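Oxygen-independent coproporphyrinogen III oxidase (Escherichia coli, PDB 1OLT) catalyses the anaerobic, S-adenosylmethionine-dependent oxidative decarboxylation of two propionate groups of coproporphyrinogen III to vinyl groups, giving protoporphyrinogen IX in heme biosynthesis. Local coordinates at residues 54-59 / 326-331; 60-65 / 71-76; 332-337 / 366-371; 371-376 / 386-391. All blocks are in the same frame, centred on the assembly; numbering follows the deposited sequence. Where two conformers were deposited one is given.

Contact 1. Residues 54-59 / 326-331; sequences SLYVHI and VSAISM. With SAM (S-adenosylmethionine), chain D.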
# COMPACT_ATOMS: atom_id res chain seq x y z
N SER A 54 -9.40 -1.47 11.74
CA SER A 54 -9.31 -1.04 10.36
C SER A 54 -9.83 -2.16 9.45
O SER A 54 -9.59 -3.32 9.72
CB SER A 54 -7.83 -0.73 10.05
OG SER A 54 -7.72 -0.35 8.66
N LEU A 55 -10.54 -1.82 8.40
CA LEU A 55 -11.11 -2.77 7.49
C LEU A 55 -10.52 -2.57 6.11
O LEU A 55 -10.40 -1.47 5.67
CB LEU A 55 -12.64 -2.60 7.43
CG LEU A 55 -13.38 -2.76 8.73
CD1 LEU A 55 -14.85 -2.56 8.46
CD2 LEU A 55 -13.13 -4.04 9.33
N TYR A 56 -10.17 -3.66 5.45
CA TYR A 56 -9.75 -3.66 4.05
C TYR A 56 -10.70 -4.60 3.27
O TYR A 56 -10.93 -5.70 3.72
CB TYR A 56 -8.30 -4.15 3.88
CG TYR A 56 -7.95 -4.24 2.44
CD1 TYR A 56 -7.63 -3.11 1.72
CD2 TYR A 56 -7.99 -5.47 1.77
CE1 TYR A 56 -7.39 -3.22 0.30
CE2 TYR A 56 -7.71 -5.57 0.38
CZ TYR A 56 -7.42 -4.45 -0.32
OH TYR A 56 -7.22 -4.50 -1.68
N VAL A 57 -11.24 -4.14 2.13
CA VAL A 57 -12.00 -5.00 1.24
C VAL A 57 -11.33 -5.01 -0.17
O VAL A 57 -11.04 -3.94 -0.75
CB VAL A 57 -13.47 -4.54 1.09
CG1 VAL A 57 -14.20 -5.53 0.19
CG2 VAL A 57 -14.16 -4.39 2.45
N HIS A 58 -11.03 -6.21 -0.66
CA HIS A 58 -10.44 -6.39 -1.97
C HIS A 58 -11.59 -6.53 -2.98
O HIS A 58 -12.48 -7.33 -2.79
CB HIS A 58 -9.60 -7.63 -2.06
CG HIS A 58 -8.59 -7.56 -3.16
ND1 HIS A 58 -7.50 -6.73 -3.09
CD2 HIS A 58 -8.52 -8.20 -4.36
CE1 HIS A 58 -6.78 -6.89 -4.20
NE2 HIS A 58 -7.37 -7.77 -4.98
N ILE A 59 -11.57 -5.72 -4.00
CA ILE A 59 -12.51 -5.79 -5.10
C ILE A 59 -11.67 -6.12 -6.34
O ILE A 59 -10.90 -5.27 -6.82
CB ILE A 59 -13.27 -4.45 -5.31
CG1 ILE A 59 -14.05 -3.94 -4.10
CG2 ILE A 59 -14.27 -4.61 -6.49
CD1 ILE A 59 -15.08 -4.88 -3.59
N VAL A 326 -11.27 -11.79 -1.77
CA VAL A 326 -10.24 -12.63 -2.33
C VAL A 326 -8.85 -11.95 -2.17
O VAL A 326 -8.70 -10.79 -2.45
CB VAL A 326 -10.56 -12.95 -3.86
CG1 VAL A 326 -10.44 -11.73 -4.76
CG2 VAL A 326 -9.65 -13.99 -4.36
N SER A 327 -7.86 -12.72 -1.69
CA SER A 327 -6.49 -12.33 -1.42
C SER A 327 -6.28 -11.43 -0.21
O SER A 327 -5.14 -11.17 0.12
CB SER A 327 -5.80 -11.69 -2.62
OG SER A 327 -6.11 -10.29 -2.77
N ALA A 328 -7.35 -11.01 0.47
CA ALA A 328 -7.23 -10.03 1.53
C ALA A 328 -6.42 -10.53 2.70
O ALA A 328 -6.62 -11.62 3.20
CB ALA A 328 -8.56 -9.52 1.99
N ILE A 329 -5.47 -9.69 3.09
CA ILE A 329 -4.65 -9.88 4.31
C ILE A 329 -5.14 -9.14 5.53
O ILE A 329 -5.50 -7.96 5.45
CB ILE A 329 -3.18 -9.51 4.03
CG1 ILE A 329 -2.62 -10.41 2.94
CG2 ILE A 329 -2.31 -9.79 5.25
CD1 ILE A 329 -1.30 -9.85 2.24
N SER A 330 -5.17 -9.84 6.65
CA SER A 330 -5.50 -9.30 7.96
C SER A 330 -4.21 -9.24 8.81
O SER A 330 -3.40 -10.13 8.69
CB SER A 330 -6.49 -10.21 8.67
OG SER A 330 -7.70 -10.38 7.94
N MET A 331 -4.04 -8.19 9.63
CA MET A 331 -3.00 -8.07 10.62
C MET A 331 -3.68 -7.87 11.99
O MET A 331 -4.11 -6.79 12.33
CB MET A 331 -2.13 -6.88 10.30
CG MET A 331 -1.50 -7.12 8.96
SD MET A 331 -0.39 -5.82 8.28
CE MET A 331 -1.28 -4.12 8.58
N SAM D . 1.21 -3.71 -4.61
CA SAM D . 1.57 -2.70 -5.62
C SAM D . 3.01 -2.91 -6.15
O SAM D . 3.27 -3.09 -7.36
OXT SAM D . 4.01 -2.94 -5.41
CB SAM D . 1.39 -1.27 -5.03
CG SAM D . -0.08 -0.85 -4.73
SD SAM D . -0.51 -0.79 -2.96
CE SAM D . -0.32 0.99 -2.58
C5' SAM D . -2.32 -0.96 -2.73
C4' SAM D . -2.83 -2.31 -3.21
O4' SAM D . -2.27 -3.28 -2.33
C3' SAM D . -4.34 -2.49 -3.11
O3' SAM D . -5.02 -1.84 -4.16
C2' SAM D . -4.41 -3.99 -3.07
O2' SAM D . -4.16 -4.52 -4.34
C1' SAM D . -3.23 -4.34 -2.15
N9 SAM D . -3.60 -4.38 -0.74
C8 SAM D . -3.69 -3.35 0.12
N7 SAM D . -4.10 -3.84 1.35
C5 SAM D . -4.26 -5.13 1.25
C6 SAM D . -4.67 -6.08 2.15
N6 SAM D . -4.94 -5.82 3.42
N1 SAM D . -4.75 -7.35 1.70
C2 SAM D . -4.45 -7.67 0.43
N3 SAM D . -4.09 -6.75 -0.47
C4 SAM D . -3.98 -5.49 -0.05
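His-58, on strand 53-62 of the largely parallel sheet of the radical SAM core, a partial TIM-type barrel, turns one ring face to the loop before strand 329-332. Ser-327 OG sits over the centre of that imidazole, 3.5 Å above its plane. With chi1 at 82° this hydroxyl lies between its backbone N and carbonyl carbon and donates to Val-326 O, 2.7 Å from Ser-327 OG; the same carbonyl approaches the imidazole obliquely. Tyr-56 points to the same side of the strand. Its OH and His-58 ND1 share a hydrogen bond of 2.7 Å in the phenol plane, either possibly donating, which restrains both rings; Asn-72 O also holds the imidazole, through NE2. The CD2 edge of Tyr-56 meets Ala-328 CB at 4.1 Å. One phenol face is covered by the adenine of the S-adenosylmethionine that does not bind the cluster, adenine C5 lying 3.5 Å above the plane. An alanine in place of Tyr-56 is likely to bare that adenine face and deprive His-58 ND1 of its mate. The N1/N6 edge of the base meets backbone: Ile-329 N donates to adenine N1 at 2.8 Å and adenine N6 to Ile-329 O at 3.0 Å, both nearly straight.

Contact 2. Residues 60-65 / 71-76; sequences PFCHKL and CNKIVT. With SF4 (iron/sulfur cluster), chain B; SAM (S-adenosylmethionine), chain C.
Residues 60-65 and 71-76 run parallel, with Phe-61 bridged to Ile-74 and Cys-62 to Val-75. Three backbone hydrogen bonds zip them: Ile-74 N to Pro-60 O (2.9 Å), Cys-62 N to Ile-74 O and Thr-76 N to Cys-62 O. Side chains alternate between the two faces of this short ladder. On the face of Phe-61 and Ile-74, Phe-61 CD1 lies alongside Thr-76 CG2 at 3.8 Å, and Ile-74 CD1 reaches Pro-60 CB at 4.1 Å; Tyr-85 of helix 80-96 adds an edge-to-face ring contact to Phe-61. On the other face Cys-62 SG binds cluster iron FE1 at 2.3 Å, directed to the cluster by a chi1 of -56° that sets it anti to the carbonyl carbon. Val-75 packs on Leu-65: CG2 of Val-75 touches Leu-65 CA at 3.7 Å and Leu-65 CD1 at 3.9 Å, the two side chains crossing at about a right angle. An alanine at Val-75 would probably leave a gap beside Leu-65 and let this part of the cysteine loop shift. In one of its two conformers, Lys-73 bends so that CE lies 3.6 Å from cluster sulfur S3. Cys-62 is the first cysteine of the CX3CX2C motif, completed by Cys-66 and Cys-69; the fourth iron, FE3, is chelated by the amino and carboxylate groups of one of the two S-adenosylmethionines, the hallmark of a radical SAM [4Fe-4S] site.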
# COMPACT_ATOMS: atom_id res chain seq x y z
N PRO A 60 -11.71 -7.36 -6.83
CA PRO A 60 -10.70 -7.73 -7.80
C PRO A 60 -10.93 -7.34 -9.26
O PRO A 60 -9.97 -7.35 -10.02
CB PRO A 60 -10.66 -9.26 -7.68
CG PRO A 60 -12.12 -9.65 -7.33
CD PRO A 60 -12.54 -8.53 -6.44
N PHE A 61 -12.14 -6.93 -9.62
CA PHE A 61 -12.49 -6.81 -11.00
C PHE A 61 -11.96 -5.54 -11.66
O PHE A 61 -11.99 -4.45 -11.06
CB PHE A 61 -14.04 -6.96 -11.13
CG PHE A 61 -14.58 -8.21 -10.55
CD1 PHE A 61 -14.28 -9.41 -11.08
CD2 PHE A 61 -15.35 -8.15 -9.40
CE1 PHE A 61 -14.74 -10.58 -10.47
CE2 PHE A 61 -15.80 -9.30 -8.82
CZ PHE A 61 -15.54 -10.48 -9.37
N CYS A 62 -11.51 -5.68 -12.90
CA CYS A 62 -11.15 -4.56 -13.76
C CYS A 62 -11.83 -4.69 -15.13
O CYS A 62 -12.10 -5.79 -15.60
CB CYS A 62 -9.64 -4.48 -13.93
SG CYS A 62 -8.71 -4.37 -12.41
N HIS A 63 -12.06 -3.56 -15.78
CA HIS A 63 -12.72 -3.53 -17.11
C HIS A 63 -11.79 -4.07 -18.22
O HIS A 63 -12.26 -4.71 -19.16
CB HIS A 63 -13.15 -2.10 -17.47
CG HIS A 63 -14.19 -1.56 -16.55
ND1 HIS A 63 -15.36 -2.23 -16.29
CD2 HIS A 63 -14.30 -0.37 -15.93
CE1 HIS A 63 -16.11 -1.52 -15.47
NE2 HIS A 63 -15.48 -0.39 -15.22
N LYS A 64 -10.48 -3.80 -18.08
CA LYS A 64 -9.54 -3.94 -19.19
C LYS A 64 -8.11 -4.33 -18.69
O LYS A 64 -7.73 -3.97 -17.57
CB LYS A 64 -9.52 -2.60 -19.94
CG LYS A 64 -8.88 -2.71 -21.32
CD LYS A 64 -8.80 -1.37 -22.12
CE LYS A 64 -10.21 -0.72 -22.43
NZ LYS A 64 -9.98 0.61 -23.20
N LEU A 65 -7.36 -5.04 -19.48
CA LEU A 65 -6.07 -5.61 -19.03
C LEU A 65 -4.91 -4.62 -19.24
O LEU A 65 -4.47 -4.43 -20.32
CB LEU A 65 -5.76 -6.89 -19.77
CG LEU A 65 -4.46 -7.61 -19.48
CD1 LEU A 65 -4.43 -8.04 -18.01
CD2 LEU A 65 -4.36 -8.76 -20.38
N CYS A 71 -1.05 -6.62 -9.88
CA CYS A 71 -1.98 -6.69 -8.73
C CYS A 71 -2.77 -8.03 -8.75
O CYS A 71 -2.81 -8.69 -9.80
CB CYS A 71 -2.95 -5.50 -8.74
SG CYS A 71 -2.18 -3.87 -8.93
N ASN A 72 -3.39 -8.41 -7.62
CA ASN A 72 -4.37 -9.48 -7.62
C ASN A 72 -5.68 -8.87 -8.19
O ASN A 72 -6.34 -8.04 -7.57
CB ASN A 72 -4.55 -10.09 -6.23
CG ASN A 72 -5.60 -11.24 -6.24
OD1 ASN A 72 -6.86 -11.01 -6.41
ND2 ASN A 72 -5.12 -12.47 -6.07
N LYS A 73 -6.00 -9.25 -9.42
CA LYS A 73 -7.11 -8.64 -10.14
C LYS A 73 -7.61 -9.64 -11.21
O LYS A 73 -6.90 -10.55 -11.58
CB LYS A 73 -6.67 -7.33 -10.80
CG LYS A 73 -5.52 -7.47 -11.85
CD LYS A 73 -5.98 -7.74 -13.27
CE LYS A 73 -4.86 -7.56 -14.30
NZ LYS A 73 -3.88 -8.66 -14.18
N ILE A 74 -8.87 -9.43 -11.64
CA ILE A 74 -9.55 -10.25 -12.65
C ILE A 74 -10.19 -9.31 -13.65
O ILE A 74 -11.09 -8.56 -13.30
CB ILE A 74 -10.68 -11.08 -11.96
CG1 ILE A 74 -10.05 -12.07 -10.90
CG2 ILE A 74 -11.52 -11.86 -13.05
CD1 ILE A 74 -11.07 -12.65 -9.91
N VAL A 75 -9.75 -9.35 -14.89
CA VAL A 75 -10.27 -8.52 -15.93
C VAL A 75 -11.48 -9.27 -16.50
O VAL A 75 -11.37 -10.40 -16.88
CB VAL A 75 -9.22 -8.33 -17.07
CG1 VAL A 75 -9.88 -7.61 -18.27
CG2 VAL A 75 -8.04 -7.54 -16.59
N THR A 76 -12.63 -8.62 -16.54
CA THR A 76 -13.81 -9.23 -17.08
C THR A 76 -14.83 -8.17 -17.47
O THR A 76 -14.98 -7.16 -16.83
CB THR A 76 -14.42 -10.24 -16.11
OG1 THR A 76 -15.64 -10.80 -16.64
CG2 THR A 76 -14.88 -9.57 -14.84
FE1 SF4 B . -6.81 -3.22 -13.04
FE2 SF4 B . -4.19 -3.23 -12.59
FE3 SF4 B . -5.67 -1.19 -12.16
FE4 SF4 B . -5.18 -1.90 -14.37
S1 SF4 B . -3.55 -1.12 -12.96
S2 SF4 B . -7.21 -1.17 -13.84
S3 SF4 B . -5.32 -3.99 -14.34
S4 SF4 B . -5.72 -3.09 -11.13
N SAM C . -7.41 -0.27 -10.54
CA SAM C . -7.19 1.16 -10.37
C SAM C . -6.32 1.80 -11.45
O SAM C . -5.56 1.05 -12.16
OXT SAM C . -6.48 2.99 -11.59
CB SAM C . -6.49 1.32 -9.00
CG SAM C . -5.00 1.23 -8.87
SD SAM C . -4.29 -0.38 -9.06
CE SAM C . -5.18 -1.42 -7.90
C5' SAM C . -2.80 -0.26 -7.92
C4' SAM C . -1.47 0.36 -8.47
O4' SAM C . -0.39 -0.57 -8.57
C3' SAM C . -1.58 0.90 -9.87
O3' SAM C . -2.31 2.13 -9.97
C2' SAM C . -0.12 0.96 -10.34
O2' SAM C . 0.44 2.25 -10.12
C1' SAM C . 0.58 -0.03 -9.44
N9 SAM C . 1.18 -1.14 -10.15
C8 SAM C . 0.49 -2.20 -10.68
N7 SAM C . 1.35 -3.05 -11.23
C5 SAM C . 2.61 -2.55 -11.03
C6 SAM C . 3.89 -3.01 -11.38
N6 SAM C . 4.09 -4.16 -12.02
N1 SAM C . 4.96 -2.25 -11.03
C2 SAM C . 4.78 -1.04 -10.35
N3 SAM C . 3.55 -0.59 -10.00
C4 SAM C . 2.49 -1.34 -10.36

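Contact 3. Residues 332-337 / 366-371; sequences IGDCYA and DDCIRR
Asp-334 and Arg-371 form a long salt bridge: NH1 of Arg-371 is 3.3 Å from OD1 of Asp-334, a weak hydrogen bond although nearly straight at 170°. OD1 comes in at the edge of the guanidinium, near its plane, while the carboxylate itself is turned 41° from that plane. Beside the bridge, Cys-368 SG packs against Asp-334 CB at 3.8 Å and equally against the carboxylate carbon. Tyr-336, in one of its two conformers, brings OH to 3.4 Å from Arg-371 CD, touching the aliphatic part of the arginine. Arg-371 extends from the helix with CG anti to the backbone N and then bends at chi3 (51°), which swings its guanidinium back across Cys-368, whose CA lies over one face, toward its rim. In the second shell, Asp-334 OD2 has a firmer partner in Tyr-48 OH, Tyr-336 OH is bonded to Tyr-26 O, and Asp-372 takes the other donors of Arg-371. Asp-334 owes its position to a two-residue beta-hairpin turn: Ile-332 and Cys-335 exchange two backbone hydrogen bonds around Gly-333 and Asp-334, both in left-handed conformation. The hairpin joins strands 329-332 and 335-339 of an antiparallel sheet completed by strand 357-362; helix 365-380, of the HemN C-terminal domain, meets it through Asp-334 and Tyr-336, while Cys-335 and Ile-332 pack on helix 38-45.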
# COMPACT_ATOMS: atom_id res chain seq x y z
N ILE A 332 -3.78 -8.96 12.74
CA ILE A 332 -4.57 -8.96 13.94
C ILE A 332 -3.81 -9.66 15.08
O ILE A 332 -3.36 -10.76 14.92
CB ILE A 332 -5.93 -9.69 13.70
CG1 ILE A 332 -6.76 -8.99 12.59
CG2 ILE A 332 -6.75 -9.71 14.95
CD1 ILE A 332 -8.00 -9.74 12.25
N GLY A 333 -3.76 -9.06 16.22
CA GLY A 333 -3.23 -9.73 17.42
C GLY A 333 -1.85 -10.43 17.26
O GLY A 333 -1.74 -11.60 17.53
N ASP A 334 -0.90 -9.70 16.70
CA ASP A 334 0.40 -10.24 16.31
C ASP A 334 0.36 -11.49 15.39
O ASP A 334 1.22 -12.39 15.50
CB ASP A 334 1.31 -10.45 17.53
CG ASP A 334 1.34 -9.20 18.45
OD1 ASP A 334 1.60 -8.04 18.02
OD2 ASP A 334 0.97 -9.28 19.58
N CYS A 335 -0.62 -11.53 14.47
CA CYS A 335 -0.67 -12.55 13.43
C CYS A 335 -0.98 -11.91 12.10
O CYS A 335 -1.55 -10.84 12.04
CB CYS A 335 -1.73 -13.64 13.70
SG CYS A 335 -1.55 -14.51 15.24
N TYR A 336 -0.53 -12.54 11.02
CA TYR A 336 -0.99 -12.22 9.69
C TYR A 336 -1.79 -13.44 9.17
O TYR A 336 -1.43 -14.56 9.41
CB TYR A 336 0.16 -11.87 8.72
CG TYR A 336 1.12 -10.79 9.20
CD1 TYR A 336 0.70 -9.77 10.07
CD2 TYR A 336 2.46 -10.76 8.79
CE1 TYR A 336 1.57 -8.77 10.52
CE2 TYR A 336 3.36 -9.76 9.25
CZ TYR A 336 2.89 -8.76 10.11
OH TYR A 336 3.74 -7.78 10.60
N ALA A 337 -2.87 -13.17 8.45
CA ALA A 337 -3.74 -14.19 7.89
C ALA A 337 -4.24 -13.72 6.55
O ALA A 337 -4.65 -12.58 6.39
CB ALA A 337 -4.91 -14.43 8.86
N ASP A 366 10.55 -12.52 18.78
CA ASP A 366 11.58 -12.01 17.91
C ASP A 366 11.00 -11.38 16.63
O ASP A 366 11.44 -10.31 16.24
CB ASP A 366 12.51 -13.17 17.56
CG ASP A 366 13.66 -12.74 16.69
OD1 ASP A 366 14.46 -11.96 17.19
OD2 ASP A 366 13.79 -13.10 15.49
N ASP A 367 10.00 -12.05 16.01
CA ASP A 367 9.29 -11.50 14.83
C ASP A 367 8.73 -10.13 15.20
O ASP A 367 8.85 -9.18 14.44
CB ASP A 367 8.12 -12.40 14.38
CG ASP A 367 8.57 -13.71 13.71
OD1 ASP A 367 9.73 -13.85 13.22
OD2 ASP A 367 7.78 -14.68 13.61
N CYS A 368 8.12 -10.05 16.39
CA CYS A 368 7.42 -8.80 16.77
C CYS A 368 8.37 -7.65 17.00
O CYS A 368 8.10 -6.53 16.60
CB CYS A 368 6.54 -9.01 18.01
SG CYS A 368 5.03 -9.97 17.69
N ILE A 369 9.46 -7.93 17.70
CA ILE A 369 10.46 -6.92 17.92
C ILE A 369 10.82 -6.36 16.52
O ILE A 369 10.64 -5.20 16.21
CB ILE A 369 11.68 -7.57 18.66
CG1 ILE A 369 11.30 -7.90 20.14
CG2 ILE A 369 12.88 -6.68 18.58
CD1 ILE A 369 11.96 -9.21 20.73
N ARG A 370 11.34 -7.26 15.69
CA ARG A 370 12.01 -6.91 14.47
C ARG A 370 11.06 -6.19 13.55
O ARG A 370 11.45 -5.29 12.83
CB ARG A 370 12.58 -8.17 13.81
CG ARG A 370 13.78 -8.81 14.55
CD ARG A 370 14.21 -10.09 13.92
NE ARG A 370 15.35 -10.66 14.66
CZ ARG A 370 16.59 -10.25 14.57
NH1 ARG A 370 16.95 -9.27 13.76
NH2 ARG A 370 17.51 -10.84 15.31
N ARG A 371 9.78 -6.58 13.59
CA ARG A 371 8.74 -5.83 12.91
C ARG A 371 8.78 -4.38 13.37
O ARG A 371 8.71 -3.45 12.55
CB ARG A 371 7.34 -6.41 13.18
CG ARG A 371 6.20 -5.66 12.53
CD ARG A 371 4.84 -5.88 13.20
NE ARG A 371 5.00 -5.63 14.61
CZ ARG A 371 4.34 -6.19 15.60
NH1 ARG A 371 3.35 -7.06 15.38
NH2 ARG A 371 4.66 -5.87 16.85

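Contact 4. Residues 371-376 / 386-391; sequences RDVIKS and SPIEQQ. Unlike the reference sequence in segment 386-391: Ser-386 (reference Ala), Gln-390 (reference Lys).
Ile-388 pushes its CD1 methyl onto Val-373, meeting CG2 at 3.5 Å, tighter than an ordinary van der Waals contact. The two side chains cross at about a right angle. Ile-388 reaches this far because its CG1 arm is fully extended (chi2 179°), which also brings CD1 to within 4.2 Å of Val-373 CA. The backbones stay well apart, with CA of Val-373 and CA of Ile-388 7.9 Å from each other. Both residues are buried, and Leu-383 of the short strand 382-384 touches each of them as well as Ser-376, so this leucine packs between the two helices at this point. These helices, 365-380 and 385-391, follow each other in the HemN C-terminal domain, which belongs to the helix-turn-helix clan of sequence families; the two are joined through the short strand 382-384, and the second helix runs back roughly against the first. Nearer the surface, Asp-372 and the exposed Gln-391 approach without bonding: OD2 of Asp-372 and OE1 of Gln-391, both acceptors as modelled, are 4.1 Å apart, too far for a bond, with carboxylate and amide planes 39° apart. The other carboxylate oxygen is engaged within its own helix. Arg-371 grips Asp-372 side-on, NE at 3.1 Å and NH2 at 3.0 Å from OD1, both donors coming from the same face of the carboxylate while OD1 stays in the guanidinium plane. This pair of hydrogen bonds to one oxygen, part of a salt bridge, probably restrains the turning of the Asp-372 carboxylate, and Trp-392, just beyond the second helix, packs on the same aspartate.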
# COMPACT_ATOMS: atom_id res chain seq x y z
N ARG A 371 9.78 -6.58 13.59
CA ARG A 371 8.74 -5.83 12.91
C ARG A 371 8.78 -4.38 13.37
O ARG A 371 8.71 -3.45 12.55
CB ARG A 371 7.34 -6.41 13.18
CG ARG A 371 6.20 -5.66 12.53
CD ARG A 371 4.84 -5.88 13.20
NE ARG A 371 5.00 -5.63 14.61
CZ ARG A 371 4.34 -6.19 15.60
NH1 ARG A 371 3.35 -7.06 15.38
NH2 ARG A 371 4.66 -5.87 16.85
N ASP A 372 8.85 -4.19 14.68
CA ASP A 372 8.84 -2.83 15.22
C ASP A 372 10.13 -2.04 14.88
O ASP A 372 10.07 -0.85 14.65
CB ASP A 372 8.62 -2.82 16.74
CG ASP A 372 7.25 -3.35 17.15
OD1 ASP A 372 6.38 -3.45 16.27
OD2 ASP A 372 6.96 -3.67 18.33
N VAL A 373 11.27 -2.72 14.83
CA VAL A 373 12.53 -2.10 14.38
C VAL A 373 12.39 -1.61 12.94
O VAL A 373 12.67 -0.45 12.60
CB VAL A 373 13.69 -3.09 14.51
CG1 VAL A 373 14.94 -2.59 13.80
CG2 VAL A 373 13.99 -3.37 15.99
N ILE A 374 11.91 -2.51 12.09
CA ILE A 374 11.83 -2.27 10.67
C ILE A 374 10.80 -1.17 10.40
O ILE A 374 11.10 -0.26 9.66
CB ILE A 374 11.56 -3.59 9.91
CG1 ILE A 374 12.82 -4.48 10.00
CG2 ILE A 374 11.13 -3.31 8.44
CD1 ILE A 374 12.69 -5.91 9.48
N LYS A 375 9.62 -1.23 11.04
CA LYS A 375 8.57 -0.19 10.88
C LYS A 375 9.09 1.17 11.25
O LYS A 375 8.88 2.12 10.52
CB LYS A 375 7.33 -0.45 11.76
CG LYS A 375 6.38 -1.45 11.22
CD LYS A 375 5.14 -1.74 12.18
CE LYS A 375 4.38 -0.46 12.65
NZ LYS A 375 5.19 0.31 13.69
N SER A 376 9.76 1.28 12.39
CA SER A 376 10.43 2.53 12.78
C SER A 376 11.43 3.08 11.75
O SER A 376 11.48 4.26 11.52
CB SER A 376 11.15 2.37 14.13
OG SER A 376 11.87 3.55 14.44
N SER A 386 16.51 2.81 23.15
CA SER A 386 15.99 2.76 24.53
C SER A 386 14.52 2.23 24.65
O SER A 386 14.29 1.29 25.43
CB SER A 386 16.14 4.12 25.22
OG SER A 386 17.17 4.09 26.20
N PRO A 387 13.57 2.82 23.91
CA PRO A 387 12.18 2.31 23.88
C PRO A 387 12.02 0.80 23.54
O PRO A 387 11.21 0.11 24.18
CB PRO A 387 11.52 3.17 22.80
CG PRO A 387 12.31 4.48 22.85
CD PRO A 387 13.74 4.04 23.10
N ILE A 388 12.77 0.31 22.55
CA ILE A 388 12.74 -1.12 22.24
C ILE A 388 13.28 -1.96 23.43
O ILE A 388 12.68 -2.96 23.83
CB ILE A 388 13.45 -1.39 20.88
CG1 ILE A 388 12.51 -0.91 19.76
CG2 ILE A 388 13.77 -2.87 20.70
CD1 ILE A 388 13.03 -1.07 18.41
N GLU A 389 14.37 -1.49 24.02
CA GLU A 389 14.93 -2.10 25.25
C GLU A 389 13.96 -2.19 26.45
O GLU A 389 14.02 -3.16 27.23
CB GLU A 389 16.18 -1.35 25.66
CG GLU A 389 17.31 -1.48 24.65
CD GLU A 389 18.61 -0.90 25.15
OE1 GLU A 389 18.57 0.21 25.73
OE2 GLU A 389 19.66 -1.56 24.97
N GLN A 390 13.09 -1.18 26.60
CA GLN A 390 12.11 -1.15 27.69
C GLN A 390 10.98 -2.12 27.39
O GLN A 390 10.78 -3.10 28.12
CB GLN A 390 11.51 0.25 27.90
CG GLN A 390 10.19 0.27 28.74
CD GLN A 390 9.96 1.57 29.48
OE1 GLN A 390 10.28 2.64 28.96
NE2 GLN A 390 9.41 1.49 30.69
N GLN A 391 10.25 -1.84 26.31
CA GLN A 391 9.10 -2.66 25.93
C GLN A 391 9.37 -4.17 25.92
O GLN A 391 8.52 -4.95 26.36
CB GLN A 391 8.57 -2.26 24.54
CG GLN A 391 7.08 -2.61 24.29
CD GLN A 391 6.68 -2.48 22.81
OE1 GLN A 391 5.97 -3.34 22.27
NE2 GLN A 391 7.15 -1.41 22.16

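Contacts 1 and 2 share strand 53-62 and are centred 16 Å apart; they are tied by a probable hydrogen bond from His-58 NE2 to Asn-72 O (2.8 Å). The His-58 side chain, in the pocket of the S-adenosylmethionine that does not bind the cluster, is about 8 Å from the cluster and about 7 Å from the cluster-bound cofactor. Contact 3 continues from contact 1 through adjacent strands, joined by a probable hydrogen bond from Ser-330 N to Ala-337 O (2.8 Å), and its Tyr-336 side chain is about 10 Å from a bound S-adenosylmethionine. Contacts 3 and 4, 13 Å apart between centres, share Arg-371. Contact 4 lies away from the annotated sites, its centre 39 Å from that of contact 2.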